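Local coordinates for possible thiamine biosynthesis enzyme (Candida albicans, PDB 2X7Q), which is of unknown function but adopts the generic periplasmic binding protein fold and may bind a small ligand, possibly one linked to thiamine biosynthesis, at residues P15-P23 and L61-I71; G84-D92 and V205-Q213. The protein carries 1 engineered substitution. All coordinates share one frame; numbering follows the deposited sequence.

Contact 1 (P15-P23 and L61-I71); sequences PTLKVAYIP and LLNSNEVDIAI. With CA (calcium ion), chain C.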
ATOM      1  N   PRO A  15      16.566 -17.037  11.976  1.00 16.64           N
ATOM      2  CA  PRO A  15      16.920 -17.087  10.554  1.00 17.35           C
ATOM      3  C   PRO A  15      16.833 -15.712   9.896  1.00 16.66           C
ATOM      4  O   PRO A  15      16.042 -14.870  10.324  1.00 15.75           O
ATOM      5  CB  PRO A  15      15.861 -18.023   9.960  1.00 15.46           C
ATOM      6  CG  PRO A  15      14.714 -17.964  10.914  1.00 15.44           C
ATOM      7  CD  PRO A  15      15.347 -17.809  12.268  1.00 16.94           C
ATOM      8  N   THR A  16      17.639 -15.498   8.861  1.00 16.00           N
ATOM      9  CA  THR A  16      17.636 -14.237   8.128  1.00 16.37           C
ATOM     10  C   THR A  16      16.257 -13.955   7.545  1.00 15.85           C
ATOM     11  O   THR A  16      15.501 -14.878   7.239  1.00 15.03           O
ATOM     12  CB  THR A  16      18.675 -14.243   6.992  1.00 16.20           C
ATOM     13  OG1 THR A  16      19.967 -14.557   7.528  1.00 18.10           O
ATOM     14  CG2 THR A  16      18.730 -12.883   6.312  1.00 16.68           C
ATOM     15  N   LEU A  17      15.936 -12.676   7.390  1.00 15.53           N
ATOM     16  CA  LEU A  17      14.613 -12.278   6.938  1.00 14.77           C
ATOM     17  C   LEU A  17      14.696 -11.255   5.810  1.00 15.44           C
ATOM     18  O   LEU A  17      15.189 -10.142   6.005  1.00 15.35           O
ATOM     19  CB  LEU A  17      13.819 -11.700   8.110  1.00 15.64           C
ATOM     20  CG  LEU A  17      12.302 -11.856   8.073  1.00 15.08           C
ATOM     21  CD1 LEU A  17      11.926 -13.326   8.096  1.00 16.83           C
ATOM     22  CD2 LEU A  17      11.679 -11.125   9.250  1.00 15.95           C
ATOM     23  N   LYS A  18      14.218 -11.637   4.630  1.00 13.87           N
ATOM     24  CA  LYS A  18      14.192 -10.734   3.486  1.00 14.13           C
ATOM     25  C   LYS A  18      12.865  -9.981   3.441  1.00 12.62           C
ATOM     26  O   LYS A  18      11.811 -10.572   3.204  1.00 12.69           O
ATOM     27  CB  LYS A  18      14.408 -11.506   2.183  1.00 13.68           C
ATOM     28  CG  LYS A  18      15.722 -12.263   2.121  1.00 17.26           C
ATOM     29  CD  LYS A  18      15.950 -12.884   0.752  1.00 18.04           C
ATOM     30  CE  LYS A  18      16.109 -11.824  -0.322  0.87 18.16           C
ATOM     31  NZ  LYS A  18      16.318 -12.417  -1.671  0.71 18.28           N
ATOM     32  N   VAL A  19      12.923  -8.674   3.674  1.00 12.69           N
ATOM     33  CA  VAL A  19      11.715  -7.857   3.743  1.00 12.28           C
ATOM     34  C   VAL A  19      11.581  -6.930   2.536  1.00 12.14           C
ATOM     35  O   VAL A  19      12.430  -6.067   2.302  1.00 12.57           O
ATOM     36  CB  VAL A  19      11.686  -7.017   5.033  1.00 12.36           C
ATOM     37  CG1 VAL A  19      10.439  -6.151   5.078  1.00 12.83           C
ATOM     38  CG2 VAL A  19      11.762  -7.917   6.257  1.00 11.57           C
ATOM     39  N   ALA A  20      10.508  -7.116   1.774  1.00 11.63           N
ATOM     40  CA  ALA A  20      10.232  -6.273   0.614  1.00 11.82           C
ATOM     41  C   ALA A  20       9.394  -5.065   1.014  1.00 11.24           C
ATOM     42  O   ALA A  20       8.366  -5.212   1.672  1.00 11.13           O
ATOM     43  CB  ALA A  20       9.528  -7.066  -0.464  1.00 12.04           C
ATOM     44  N   TYR A  21       9.842  -3.876   0.625  1.00 11.61           N
ATOM     45  CA  TYR A  21       9.140  -2.641   0.959  1.00 12.48           C
ATOM     46  C   TYR A  21       9.068  -1.700  -0.241  1.00 12.43           C
ATOM     47  O   TYR A  21       9.786  -1.877  -1.228  1.00 12.67           O
ATOM     48  CB  TYR A  21       9.840  -1.931   2.117  1.00 11.39           C
ATOM     49  CG  TYR A  21      11.118  -1.227   1.711  1.00 12.77           C
ATOM     50  CD1 TYR A  21      11.128   0.138   1.446  1.00 13.62           C
ATOM     51  CD2 TYR A  21      12.310  -1.925   1.590  1.00 13.08           C
ATOM     52  CE1 TYR A  21      12.293   0.786   1.076  1.00 14.13           C
ATOM     53  CE2 TYR A  21      13.478  -1.288   1.222  1.00 14.42           C
ATOM     54  CZ  TYR A  21      13.465   0.067   0.965  1.00 15.61           C
ATOM     55  OH  TYR A  21      14.632   0.697   0.596  1.00 15.40           O
ATOM     56  N   ILE A  22       8.207  -0.695  -0.144  1.00 11.42           N
ATOM     57  CA  ILE A  22       8.086   0.311  -1.190  1.00 12.77           C
ATOM     58  C   ILE A  22       8.692   1.629  -0.719  1.00 12.72           C
ATOM     59  O   ILE A  22       8.275   2.176   0.299  1.00 12.04           O
ATOM     60  CB  ILE A  22       6.619   0.533  -1.594  1.00 11.48           C
ATOM     61  CG1 ILE A  22       5.971  -0.798  -1.978  1.00 13.17           C
ATOM     62  CG2 ILE A  22       6.526   1.534  -2.737  1.00 14.03           C
ATOM     63  CD1 ILE A  22       4.497  -0.694  -2.283  1.00 14.17           C
ATOM     64  N   PRO A  23       9.685   2.138  -1.461  1.00 12.69           N
ATOM     65  CA  PRO A  23      10.416   3.353  -1.082  1.00 14.83           C
ATOM     66  C   PRO A  23       9.552   4.609  -1.162  1.00 14.91           C
ATOM     67  O   PRO A  23       9.656   5.376  -2.120  1.00 15.59           O
ATOM     68  CB  PRO A  23      11.543   3.422  -2.118  1.00 15.21           C
ATOM     69  CG  PRO A  23      11.013   2.692  -3.300  1.00 16.02           C
ATOM     70  CD  PRO A  23      10.162   1.583  -2.738  1.00 14.68           C
ATOM     71  N   LEU A  61       6.876 -11.595  -5.266  1.00 12.11           N
ATOM     72  CA  LEU A  61       8.067 -11.942  -4.503  1.00 12.45           C
ATOM     73  C   LEU A  61       7.731 -12.930  -3.386  1.00 12.53           C
ATOM     74  O   LEU A  61       8.525 -13.815  -3.073  1.00 11.90           O
ATOM     75  CB  LEU A  61       8.718 -10.683  -3.924  1.00 12.74           C
ATOM     76  CG  LEU A  61       9.237  -9.663  -4.940  1.00 13.65           C
ATOM     77  CD1 LEU A  61       9.732  -8.406  -4.242  1.00 13.00           C
ATOM     78  CD2 LEU A  61      10.334 -10.269  -5.802  1.00 14.92           C
ATOM     79  N   LEU A  62       6.554 -12.774  -2.790  1.00 12.22           N
ATOM     80  CA  LEU A  62       6.099 -13.694  -1.754  1.00 13.14           C
ATOM     81  C   LEU A  62       5.785 -15.058  -2.356  1.00 12.90           C
ATOM     82  O   LEU A  62       6.054 -16.093  -1.748  1.00 12.62           O
ATOM     83  CB  LEU A  62       4.863 -13.140  -1.042  1.00 12.40           C
ATOM     84  CG  LEU A  62       5.060 -11.869  -0.216  1.00 11.86           C
ATOM     85  CD1 LEU A  62       3.743 -11.423   0.399  1.00 10.40           C
ATOM     86  CD2 LEU A  62       6.107 -12.094   0.861  1.00 11.78           C
ATOM     87  N   ASN A  63       5.223 -15.050  -3.561  1.00 12.88           N
ATOM     88  CA  ASN A  63       4.870 -16.281  -4.256  1.00 12.89           C
ATOM     89  C   ASN A  63       6.092 -17.089  -4.677  1.00 12.49           C
ATOM     90  O   ASN A  63       6.061 -18.316  -4.675  1.00 12.48           O
ATOM     91  CB  ASN A  63       3.998 -15.975  -5.476  1.00 13.58           C
ATOM     92  CG  ASN A  63       2.624 -15.457  -5.099  1.00 13.69           C
ATOM     93  OD1 ASN A  63       2.222 -15.514  -3.937  1.00 13.60           O
ATOM     94  ND2 ASN A  63       1.892 -14.950  -6.086  1.00 13.71           N
ATOM     95  N   SER A  64       7.164 -16.393  -5.039  1.00 11.73           N
ATOM     96  CA  SER A  64       8.388 -17.048  -5.486  1.00 12.58           C
ATOM     97  C   SER A  64       9.357 -17.278  -4.328  1.00 12.20           C
ATOM     98  O   SER A  64      10.451 -17.810  -4.520  1.00 12.47           O
ATOM     99  CB  SER A  64       9.067 -16.226  -6.583  1.00 12.21           C
ATOM    100  OG  SER A  64       9.379 -14.925  -6.122  1.00 13.47           O
ATOM    101  N   ASN A  65       8.944 -16.871  -3.130  1.00 12.07           N
ATOM    102  CA  ASN A  65       9.762 -17.017  -1.928  1.00 12.96           C
ATOM    103  C   ASN A  65      11.060 -16.214  -1.976  1.00 12.21           C
ATOM    104  O   ASN A  65      12.007 -16.511  -1.247  1.00 12.24           O
ATOM    105  CB  ASN A  65      10.069 -18.490  -1.649  1.00 11.99           C
ATOM    106  CG  ASN A  65       8.823 -19.306  -1.392  1.00 14.28           C
ATOM    107  OD1 ASN A  65       8.722 -20.450  -1.827  1.00 12.73           O
ATOM    108  ND2 ASN A  65       7.866 -18.723  -0.679  1.00 14.53           N
ATOM    109  N   GLU A  66      11.104 -15.201  -2.835  1.00 12.28           N
ATOM    110  CA  GLU A  66      12.271 -14.330  -2.911  1.00 13.65           C
ATOM    111  C   GLU A  66      12.378 -13.483  -1.651  1.00 13.01           C
ATOM    112  O   GLU A  66      13.471 -13.077  -1.256  1.00 14.58           O
ATOM    113  CB  GLU A  66      12.204 -13.439  -4.150  1.00 13.97           C
ATOM    114  CG  GLU A  66      12.268 -14.210  -5.463  1.00 15.80           C
ATOM    115  CD  GLU A  66      12.268 -13.295  -6.674  1.00 17.27           C
ATOM    116  OE1 GLU A  66      13.038 -12.310  -6.679  1.00 18.84           O
ATOM    117  OE2 GLU A  66      11.500 -13.563  -7.623  1.00 20.65           O
ATOM    118  N   VAL A  67      11.235 -13.226  -1.020  1.00 12.47           N
ATOM    119  CA  VAL A  67      11.196 -12.476   0.228  1.00 13.27           C
ATOM    120  C   VAL A  67      10.268 -13.155   1.229  1.00 12.58           C
ATOM    121  O   VAL A  67       9.358 -13.891   0.845  1.00 12.57           O
ATOM    122  CB  VAL A  67      10.737 -11.025   0.010  1.00 12.50           C
ATOM    123  CG1 VAL A  67      11.675 -10.307  -0.946  1.00 12.87           C
ATOM    124  CG2 VAL A  67       9.308 -10.996  -0.513  1.00 12.55           C
ATOM    125  N   ASP A  68      10.503 -12.897   2.511  1.00 12.72           N
ATOM    126  CA  ASP A  68       9.720 -13.507   3.576  1.00 12.13           C
ATOM    127  C   ASP A  68       8.548 -12.623   3.989  1.00 11.33           C
ATOM    128  O   ASP A  68       7.471 -13.118   4.320  1.00 11.82           O
ATOM    129  CB  ASP A  68      10.609 -13.791   4.787  1.00 13.20           C
ATOM    130  CG  ASP A  68      11.774 -14.701   4.455  1.00 13.89           C
ATOM    131  OD1 ASP A  68      11.531 -15.867   4.086  1.00 15.00           O
ATOM    132  OD2 ASP A  68      12.935 -14.255   4.570  1.00 14.15           O
ATOM    133  N   ILE A  69       8.763 -11.311   3.961  1.00 10.86           N
ATOM    134  CA  ILE A  69       7.743 -10.356   4.379  1.00 10.98           C
ATOM    135  C   ILE A  69       7.580  -9.230   3.357  1.00 10.94           C
ATOM    136  O   ILE A  69       8.547  -8.826   2.706  1.00 10.89           O
ATOM    137  CB  ILE A  69       8.077  -9.748   5.762  1.00 11.91           C
ATOM    138  CG1 ILE A  69       8.202 -10.852   6.814  1.00 12.06           C
ATOM    139  CG2 ILE A  69       7.026  -8.733   6.176  1.00 12.42           C
ATOM    140  CD1 ILE A  69       8.458 -10.339   8.214  1.00 14.71           C
ATOM    141  N   ALA A  70       6.354  -8.730   3.222  1.00 10.99           N
ATOM    142  CA  ALA A  70       6.069  -7.619   2.318  1.00 10.02           C
ATOM    143  C   ALA A  70       5.190  -6.571   2.993  1.00 11.22           C
ATOM    144  O   ALA A  70       4.189  -6.909   3.621  1.00 11.31           O
ATOM    145  CB  ALA A  70       5.421  -8.120   1.040  1.00 11.19           C
ATOM    146  N   ILE A  71       5.577  -5.304   2.870  1.00 10.74           N
ATOM    147  CA  ILE A  71       4.788  -4.199   3.408  1.00 11.64           C
ATOM    148  C   ILE A  71       4.122  -3.446   2.258  1.00 10.04           C
ATOM    149  O   ILE A  71       4.760  -2.624   1.596  1.00  9.97           O
ATOM    150  CB  ILE A  71       5.667  -3.207   4.196  1.00 10.60           C
ATOM    151  CG1 ILE A  71       6.628  -3.951   5.127  1.00 13.24           C
ATOM    152  CG2 ILE A  71       4.802  -2.225   4.978  1.00 10.58           C
ATOM    153  CD1 ILE A  71       6.075  -4.197   6.516  1.00 13.69           C
TER
HETATM  154 CA    CA C1308       6.684 -22.509  -1.836  1.00 20.52          CA
HETATM  155  O   HOH W   1       6.657  -0.770   2.373  1.00 11.44           O

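Contact 2 (G84-D92 and V205-Q213); sequences GNENIHVLD and VATSSDSLQ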
ATOM      1  N   GLY A  84      -8.247 -16.332  -4.273  1.00 13.09           N
ATOM      2  CA  GLY A  84      -7.836 -17.720  -4.148  1.00 14.35           C
ATOM      3  C   GLY A  84      -6.362 -17.968  -3.884  1.00 14.78           C
ATOM      4  O   GLY A  84      -5.862 -19.064  -4.140  1.00 15.39           O
ATOM      5  N   ASN A  85      -5.657 -16.964  -3.375  1.00 12.99           N
ATOM      6  CA  ASN A  85      -4.261 -17.158  -2.996  1.00 14.16           C
ATOM      7  C   ASN A  85      -4.145 -17.524  -1.518  1.00 14.37           C
ATOM      8  O   ASN A  85      -3.981 -16.653  -0.667  1.00 13.50           O
ATOM      9  CB  ASN A  85      -3.416 -15.923  -3.320  1.00 13.38           C
ATOM     10  CG  ASN A  85      -1.927 -16.195  -3.217  1.00 14.97           C
ATOM     11  OD1 ASN A  85      -1.500 -17.163  -2.588  1.00 14.82           O
ATOM     12  ND2 ASN A  85      -1.127 -15.340  -3.840  1.00 14.81           N
ATOM     13  N   GLU A  86      -4.234 -18.817  -1.227  1.00 15.01           N
ATOM     14  CA  GLU A  86      -4.244 -19.300   0.149  1.00 15.62           C
ATOM     15  C   GLU A  86      -2.847 -19.337   0.756  1.00 15.10           C
ATOM     16  O   GLU A  86      -2.671 -19.776   1.891  1.00 15.39           O
ATOM     17  CB  GLU A  86      -4.893 -20.686   0.232  1.00 16.60           C
ATOM     18  CG  GLU A  86      -4.002 -21.839  -0.213  1.00 18.26           C
ATOM     19  CD  GLU A  86      -3.985 -22.040  -1.718  1.00 20.66           C
ATOM     20  OE1 GLU A  86      -4.328 -21.095  -2.454  1.00 18.36           O
ATOM     21  OE2 GLU A  86      -3.614 -23.145  -2.165  1.00 21.25           O
ATOM     22  N   ASN A  87      -1.858 -18.869   0.001  1.00 14.37           N
ATOM     23  CA  ASN A  87      -0.482 -18.842   0.483  1.00 15.85           C
ATOM     24  C   ASN A  87      -0.028 -17.439   0.870  1.00 14.21           C
ATOM     25  O   ASN A  87       1.158 -17.199   1.093  1.00 15.04           O
ATOM     26  CB  ASN A  87       0.464 -19.462  -0.546  1.00 16.29           C
ATOM     27  CG  ASN A  87       0.286 -20.964  -0.665  1.00 18.49           C
ATOM     28  OD1 ASN A  87      -0.008 -21.646   0.318  1.00 18.84           O
ATOM     29  ND2 ASN A  87       0.460 -21.489  -1.872  1.00 16.46           N
ATOM     30  N   ILE A  88      -0.984 -16.520   0.952  1.00 13.84           N
ATOM     31  CA  ILE A  88      -0.710 -15.161   1.407  1.00 13.88           C
ATOM     32  C   ILE A  88      -1.404 -14.909   2.741  1.00 12.15           C
ATOM     33  O   ILE A  88      -2.598 -15.174   2.888  1.00 12.56           O
ATOM     34  CB  ILE A  88      -1.183 -14.113   0.383  1.00 14.21           C
ATOM     35  CG1 ILE A  88      -0.347 -14.201  -0.895  1.00 14.29           C
ATOM     36  CG2 ILE A  88      -1.089 -12.715   0.971  1.00 13.85           C
ATOM     37  CD1 ILE A  88       1.112 -13.855  -0.692  1.00 14.27           C
ATOM     38  N   HIS A  89      -0.650 -14.398   3.710  1.00 11.89           N
ATOM     39  CA  HIS A  89      -1.189 -14.142   5.040  1.00 11.46           C
ATOM     40  C   HIS A  89      -1.004 -12.689   5.470  1.00 10.43           C
ATOM     41  O   HIS A  89       0.108 -12.161   5.448  1.00 10.36           O
ATOM     42  CB  HIS A  89      -0.542 -15.072   6.069  1.00 11.61           C
ATOM     43  CG  HIS A  89      -0.996 -16.494   5.969  1.00 13.15           C
ATOM     44  ND1 HIS A  89      -0.464 -17.386   5.059  1.00 13.55           N
ATOM     45  CD2 HIS A  89      -1.925 -17.186   6.669  1.00 12.67           C
ATOM     46  CE1 HIS A  89      -1.049 -18.559   5.203  1.00 13.38           C
ATOM     47  NE2 HIS A  89      -1.941 -18.466   6.173  1.00 14.19           N
ATOM     48  N   VAL A  90      -2.103 -12.052   5.861  1.00  9.12           N
ATOM     49  CA  VAL A  90      -2.051 -10.705   6.414  1.00  9.50           C
ATOM     50  C   VAL A  90      -1.875 -10.782   7.926  1.00  9.10           C
ATOM     51  O   VAL A  90      -2.792 -11.181   8.647  1.00 10.43           O
ATOM     52  CB  VAL A  90      -3.327  -9.905   6.090  1.00  9.08           C
ATOM     53  CG1 VAL A  90      -3.271  -8.530   6.739  1.00  8.64           C
ATOM     54  CG2 VAL A  90      -3.510  -9.782   4.584  1.00  9.14           C
ATOM     55  N   LEU A  91      -0.696 -10.395   8.399  1.00  9.70           N
ATOM     56  CA  LEU A  91      -0.342 -10.550   9.807  1.00  9.07           C
ATOM     57  C   LEU A  91      -0.869  -9.422  10.689  1.00 10.41           C
ATOM     58  O   LEU A  91      -1.479  -9.673  11.730  1.00  9.80           O
ATOM     59  CB  LEU A  91       1.176 -10.665   9.961  1.00 10.17           C
ATOM     60  CG  LEU A  91       1.830 -11.845   9.242  1.00  9.45           C
ATOM     61  CD1 LEU A  91       3.340 -11.794   9.395  1.00 10.02           C
ATOM     62  CD2 LEU A  91       1.277 -13.159   9.767  1.00 12.37           C
ATOM     63  N   ASP A  92      -0.627  -8.181  10.276  1.00  8.80           N
ATOM     64  CA  ASP A  92      -1.015  -7.030  11.082  1.00 10.15           C
ATOM     65  C   ASP A  92      -1.119  -5.765  10.235  1.00  9.39           C
ATOM     66  O   ASP A  92      -0.792  -5.772   9.049  1.00  8.93           O
ATOM     67  CB  ASP A  92      -0.012  -6.824  12.221  1.00  9.16           C
ATOM     68  CG  ASP A  92      -0.645  -6.211  13.456  1.00 10.49           C
ATOM     69  OD1 ASP A  92      -0.083  -6.381  14.558  1.00 11.55           O
ATOM     70  OD2 ASP A  92      -1.708  -5.570  13.329  1.00 10.84           O
ATOM     71  N   VAL A 205       1.086  -5.724   6.995  1.00  9.33           N
ATOM     72  CA  VAL A 205       2.273  -6.564   6.907  1.00 10.03           C
ATOM     73  C   VAL A 205       1.866  -7.972   6.485  1.00 10.21           C
ATOM     74  O   VAL A 205       1.079  -8.626   7.169  1.00  9.22           O
ATOM     75  CB  VAL A 205       3.020  -6.631   8.251  1.00 10.09           C
ATOM     76  CG1 VAL A 205       4.221  -7.559   8.148  1.00 10.30           C
ATOM     77  CG2 VAL A 205       3.451  -5.238   8.686  1.00  9.69           C
ATOM     78  N   ALA A 206       2.393  -8.435   5.355  1.00  9.92           N
ATOM     79  CA  ALA A 206       2.018  -9.745   4.833  1.00 10.21           C
ATOM     80  C   ALA A 206       3.205 -10.696   4.732  1.00 10.62           C
ATOM     81  O   ALA A 206       4.361 -10.267   4.681  1.00 10.22           O
ATOM     82  CB  ALA A 206       1.330  -9.605   3.482  1.00 10.50           C
ATOM     83  N   THR A 207       2.904 -11.991   4.698  1.00 10.87           N
ATOM     84  CA  THR A 207       3.928 -13.019   4.570  1.00 11.51           C
ATOM     85  C   THR A 207       3.379 -14.201   3.779  1.00 11.91           C
ATOM     86  O   THR A 207       2.204 -14.220   3.414  1.00 12.20           O
ATOM     87  CB  THR A 207       4.409 -13.510   5.948  1.00 10.66           C
ATOM     88  OG1 THR A 207       5.531 -14.386   5.785  1.00 13.08           O
ATOM     89  CG2 THR A 207       3.293 -14.248   6.672  1.00 11.50           C
ATOM     90  N   SER A 208       4.232 -15.184   3.515  1.00 11.56           N
ATOM     91  CA  SER A 208       3.825 -16.377   2.788  1.00 12.85           C
ATOM     92  C   SER A 208       3.606 -17.539   3.749  1.00 14.48           C
ATOM     93  O   SER A 208       4.013 -17.477   4.909  1.00 13.17           O
ATOM     94  CB  SER A 208       4.879 -16.752   1.751  1.00 14.27           C
ATOM     95  OG  SER A 208       6.102 -17.101   2.372  1.00 14.05           O
ATOM     96  N   SER A 209       2.954 -18.590   3.262  1.00 15.28           N
ATOM     97  CA  SER A 209       2.710 -19.777   4.072  1.00 15.16           C
ATOM     98  C   SER A 209       4.027 -20.439   4.458  1.00 15.17           C
ATOM     99  O   SER A 209       4.156 -20.998   5.548  1.00 16.41           O
ATOM    100  CB  SER A 209       1.816 -20.769   3.322  1.00 15.01           C
ATOM    101  OG  SER A 209       0.519 -20.237   3.119  1.00 16.40           O
ATOM    102  N   ASP A 210       5.000 -20.373   3.555  1.00 15.73           N
ATOM    103  CA  ASP A 210       6.322 -20.929   3.811  1.00 15.94           C
ATOM    104  C   ASP A 210       6.987 -20.247   5.003  1.00 15.39           C
ATOM    105  O   ASP A 210       7.338 -20.894   5.988  1.00 17.19           O
ATOM    106  CB  ASP A 210       7.211 -20.785   2.572  1.00 15.43           C
ATOM    107  CG  ASP A 210       6.763 -21.668   1.425  1.00 19.73           C
ATOM    108  OD1 ASP A 210       7.462 -22.662   1.136  1.00 19.90           O
ATOM    109  OD2 ASP A 210       5.713 -21.372   0.818  1.00 19.39           O
ATOM    110  N   SER A 211       7.152 -18.932   4.902  1.00 15.73           N
ATOM    111  CA  SER A 211       7.837 -18.154   5.928  1.00 15.22           C
ATOM    112  C   SER A 211       7.105 -18.173   7.268  1.00 15.59           C
ATOM    113  O   SER A 211       7.734 -18.127   8.324  1.00 15.69           O
ATOM    114  CB  SER A 211       8.034 -16.710   5.459  1.00 14.00           C
ATOM    115  OG  SER A 211       8.809 -16.657   4.276  1.00 15.06           O
ATOM    116  N   LEU A 212       5.780 -18.240   7.224  1.00 15.61           N
ATOM    117  CA  LEU A 212       4.983 -18.189   8.447  1.00 15.57           C
ATOM    118  C   LEU A 212       5.195 -19.415   9.333  1.00 17.57           C
ATOM    119  O   LEU A 212       5.153 -19.315  10.558  1.00 18.17           O
ATOM    120  CB  LEU A 212       3.495 -18.014   8.122  1.00 14.83           C
ATOM    121  CG  LEU A 212       2.554 -17.889   9.326  1.00 15.14           C
ATOM    122  CD1 LEU A 212       3.042 -16.814  10.287  1.00 14.57           C
ATOM    123  CD2 LEU A 212       1.129 -17.605   8.876  1.00 15.16           C
ATOM    124  N   GLN A 213       5.430 -20.567   8.712  1.00 17.34           N
ATOM    125  CA  GLN A 213       5.622 -21.809   9.458  1.00 18.84           C
ATOM    126  C   GLN A 213       7.097 -22.124   9.674  1.00 18.24           C
ATOM    127  O   GLN A 213       7.448 -22.959  10.505  1.00 19.56           O
ATOM    128  CB  GLN A 213       4.928 -22.986   8.759  1.00 20.54           C
ATOM    129  CG  GLN A 213       5.604 -23.452   7.471  1.00 22.23           C
ATOM    130  CD  GLN A 213       5.069 -24.792   6.994  1.00 27.42           C
ATOM    131  OE1 GLN A 213       5.003 -25.755   7.758  1.00 30.45           O
ATOM    132  NE2 GLN A 213       4.698 -24.862   5.723  1.00 27.63           N
TER

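Contact 1 (P15-P23 and L61-I71)
Lys18 O is gripped by two consecutive backbone amides of the facing segment. Asp68 N donates to Lys18 O over 2.8 Å, in the carbonyl plane, and Ile69 N gives a longer bond from a position tilted 23° out of it. The same lysine is held at its amide as well: Lys18 N donates to Asp68 OD2 over 2.9 Å with a nearly straight N-H...O (169°), using the anti lone pair of that oxygen. Lys215 makes a salt bridge to OD2 and Ser211 hydrogen-bonds OD1, so both oxygens of this buried carboxylate have partners and a charged form would probably be stabilised. The Lys18 chain bends at chi3 (65°), bringing CD and CE close to Glu66 O and NZ of Lys18 to 3.0 Å from that oxygen, a weak bond. Farther along, Ala20 N donates to Ile69 O (2.8 Å) and Ala20 O accepts from Ile71 N (3.0 Å). On the Val19 and Ile69 face those two side chains run side by side; nearby, Leu17 CD2 presses tightly on Ile69 CD1 at 3.5 Å. On the other face Ala20 CB meets Val67 CG1 at 3.9 Å and Leu61 from the preceding helix. This parallel pairing is the 1-3 step, which places strand 17-21 beside the central strand 69-73, in the 2-1-3-5-4 sheet order of type II periplasmic binding proteins.

Contact 2 (G84-D92 and V205-Q213)
Leu212 extends from the first turn of helix 209-214 to lay CD2 over one face of the His89 ring, 3.9 Å from its centroid and 18° off the normal, which makes a CH-pi contact. The two side chains cross at about a right angle, and the methyl sits toward the CG-CD2 rim. Ser209 OG approaches the same ring differently, in its plane at the edge, 3.1 Å from His89 CE1. With CG of Leu212 anti to the backbone N (chi1 -178°), CD2 takes the ring and CD1 meets Leu91 CD2 at 4.1 Å, the two leucines running past each other in opposite directions. Leu91 in turn crosses Thr207, its CD1 against CG2 at 3.7 Å; the OG1 of that threonine is directed instead to Asp68 O. In the backbone, the strands are antiparallel: His89 and Thr207 form a hydrogen-bonded pair. Leu91 N bonds Val205 O (2.8 Å) and Asp92 O accepts from Val205 N (2.8 Å), so two residues face one, a classic beta bulge. At the far end Ser209 N donates to Asn87 O from above the carbonyl plane, a bent bond (N-H...O 135°). Ser208 OG, at the N-cap, accepts from Ser211 N. Backbone bonds thus set the strand register and, through Ser209 N, also hold the start of the helix, while dispersion at the imidazole face and between the leucines holds its first turn.

Both contacts belong to the same mixed five-stranded sheet, their centres 11 Å apart. Contact 1 joins two parallel strands in its interior, whereas contact 2 pairs strand 203-208 with strand 88-95, outermost within the chain. The seam between them is strand 69-73 against strand 203-208, where the backbones of Ala70 and Ala206 are hydrogen-bonded and Ile69 CG2 packs on Ala206 O. Both contacts are largely buried, yet each has an exposed polar margin, at Glu66 in contact 1 and around Asn87 in contact 2. A carboxylate gripping a strand amide distinguishes contact 1; an aromatic face, a bulge and a helix start distinguish contact 2.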